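Long-range contact in conserved domain protein (Bacillus anthracis, PDB 3FBQ), which is of unknown function but is built largely of antiparallel beta-sheets, with regions assigned to two uncharacterised families of the E-set clan: residues V47-R52 and L141-M146. Numbering follows the deposited sequence.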
loop_
_atom_site.group_PDB
_atom_site.type_symbol
_atom_site.label_atom_id
_atom_site.label_comp_id
_atom_site.label_asym_id
_atom_site.label_seq_id
_atom_site.Cartn_x
_atom_site.Cartn_y
_atom_site.Cartn_z
ATOM N N VAL A 47 8.498 -4.813 -21.895
ATOM C CA VAL A 47 9.176 -5.479 -20.790
ATOM C C VAL A 47 10.628 -5.791 -21.139
ATOM O O VAL A 47 10.939 -6.150 -22.275
ATOM C CB VAL A 47 8.462 -6.786 -20.395
ATOM C CG1 VAL A 47 8.549 -7.801 -21.525
ATOM C CG2 VAL A 47 9.058 -7.351 -19.115
ATOM N N ILE A 48 11.510 -5.651 -20.156
ATOM C CA ILE A 48 12.955 -5.834 -20.380
ATOM C C ILE A 48 13.699 -5.941 -19.052
ATOM O O ILE A 48 13.313 -5.370 -18.049
ATOM C CB ILE A 48 13.552 -4.638 -21.107
ATOM C CG1 ILE A 48 14.880 -5.024 -21.835
ATOM C CG2 ILE A 48 13.711 -3.403 -20.135
ATOM C CD1 ILE A 48 15.466 -3.912 -22.690
ATOM N N SER A 49 14.814 -6.635 -19.062
ATOM C CA SER A 49 15.550 -6.976 -17.846
ATOM C C SER A 49 17.021 -7.099 -18.186
ATOM O O SER A 49 17.460 -7.892 -19.077
ATOM C CB SER A 49 15.069 -8.301 -17.289
ATOM O OG SER A 49 16.039 -8.812 -16.425
ATOM N N ASP A 50 17.759 -6.254 -17.481
ATOM C CA ASP A 50 19.223 -6.090 -17.525
ATOM C C ASP A 50 19.838 -7.420 -17.187
ATOM O O ASP A 50 20.986 -7.614 -17.447
ATOM C CB ASP A 50 19.660 -5.162 -16.332
ATOM C CG ASP A 50 20.223 -3.858 -16.765
ATOM O OD1 ASP A 50 20.630 -3.789 -17.930
ATOM O OD2 ASP A 50 20.333 -2.888 -15.957
ATOM N N GLY A 51 19.128 -8.286 -16.483
ATOM C CA GLY A 51 19.831 -9.185 -15.569
ATOM C C GLY A 51 19.960 -8.533 -14.197
ATOM O O GLY A 51 19.946 -9.222 -13.141
ATOM N N ARG A 52 20.077 -7.206 -14.188
ATOM C CA ARG A 52 20.236 -6.529 -12.924
ATOM C C ARG A 52 18.941 -5.858 -12.574
ATOM O O ARG A 52 18.497 -5.919 -11.428
ATOM C CB ARG A 52 21.367 -5.495 -12.952
ATOM C CG ARG A 52 21.458 -4.571 -11.709
ATOM C CD ARG A 52 21.484 -5.254 -10.294
ATOM N NE ARG A 52 22.449 -6.351 -10.252
ATOM C CZ ARG A 52 22.595 -7.218 -9.240
ATOM N NH1 ARG A 52 23.483 -8.178 -9.318
ATOM N NH2 ARG A 52 21.877 -7.132 -8.135
ATOM N N LEU A 141 4.350 -12.658 -13.899
ATOM C CA LEU A 141 4.990 -13.215 -15.089
ATOM C C LEU A 141 6.519 -13.309 -14.968
ATOM O O LEU A 141 7.124 -12.654 -14.133
ATOM C CB LEU A 141 4.496 -12.457 -16.350
ATOM C CG LEU A 141 4.473 -10.936 -16.223
ATOM C CD1 LEU A 141 5.572 -10.476 -17.059
ATOM C CD2 LEU A 141 3.198 -10.301 -16.739
ATOM N N THR A 142 7.186 -14.147 -15.738
ATOM C CA THR A 142 8.649 -14.147 -15.561
ATOM C C THR A 142 9.303 -13.692 -16.899
ATOM O O THR A 142 8.828 -14.057 -17.975
ATOM C CB THR A 142 9.124 -15.506 -15.105
ATOM O OG1 THR A 142 9.172 -16.357 -16.222
ATOM C CG2 THR A 142 8.082 -16.176 -14.176
ATOM N N VAL A 143 10.365 -12.888 -16.839
ATOM C CA VAL A 143 11.044 -12.448 -18.066
ATOM C C VAL A 143 12.495 -12.988 -18.189
ATOM O O VAL A 143 13.232 -12.971 -17.224
ATOM C CB VAL A 143 11.066 -10.892 -18.182
ATOM C CG1 VAL A 143 11.970 -10.316 -17.129
ATOM C CG2 VAL A 143 11.542 -10.449 -19.536
ATOM N N LYS A 144 12.856 -13.455 -19.380
ATOM C CA LYS A 144 14.250 -13.723 -19.709
ATOM C C LYS A 144 15.039 -12.429 -19.871
ATOM O O LYS A 144 14.621 -11.520 -20.589
ATOM C CB LYS A 144 14.348 -14.562 -20.985
ATOM C CG LYS A 144 15.681 -15.272 -21.160
ATOM C CD LYS A 144 15.618 -16.295 -22.282
ATOM C CE LYS A 144 16.987 -16.518 -22.903
ATOM N NZ LYS A 144 17.691 -17.679 -22.291
ATOM N N SER A 145 16.182 -12.353 -19.198
ATOM C CA SER A 145 17.050 -11.180 -19.278
ATOM C C SER A 145 17.823 -11.126 -20.574
ATOM O O SER A 145 18.284 -12.139 -21.065
ATOM C CB SER A 145 18.080 -11.251 -18.172
ATOM O OG SER A 145 17.490 -11.195 -16.885
ATOM N N MET A 146 18.041 -9.930 -21.107
ATOM C CA MET A 146 19.065 -9.785 -22.118
ATOM C C MET A 146 20.417 -10.175 -21.498
ATOM O O MET A 146 20.603 -10.014 -20.300
ATOM C CB MET A 146 19.009 -8.435 -22.890
ATOM C CG MET A 146 19.151 -7.113 -22.166
ATOM S SD MET A 146 18.827 -5.652 -23.277
ATOM C CE MET A 146 19.147 -6.598 -24.664
#
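The end of strand 40-49 meets the end of strand 131-144 and the loop after it, the touching parts running 62° apart and the backbones coming nearest at S49 and S145, whose CA atoms lie 4.7 Å apart. One backbone hydrogen bond links the segments, from M146 N to S49 O at 2.9 Å; the donor sits nearly on the line of the carbonyl bond, but the bend at its hydrogen (135°) leaves the bond far from straight. Beside it, S49 OG donates to S145 OG at 2.8 Å. The S49 hydroxyl is carried there with OG opposite its own backbone N (chi1 161°), and S145 OG, which accepts from S49, has its single proton to offer to the carbonyl oxygens of K112 and D113, with K112 the stronger partner, making a small polar cluster around the buried S49 side chain. G51 brings its bare CA to 3.4 Å from S145 OG, in a turn with positive phi, which favours glycine. On the strand side the packing is apolar: V47 and V143 meet tip to tip, CG2 to CG2 at 4.0 Å, while V143 CG1 rests against S49 CB. Next to the serine pair, M146 CG passes S49 O and SD lies 3.8 Å from I48 CD1, the two side chains crossing at a slant. The contact thus ties the end of strand 131-144, outermost in its three-stranded sheet within this chain, and the loop after it to strand 40-49 of the five-stranded one. V115 of strand 114-126 packs on S49 and V143, F27 of helix 24-27 touches I48 and M146, and P173 and V174, leading into strand 175-184, also touch M146.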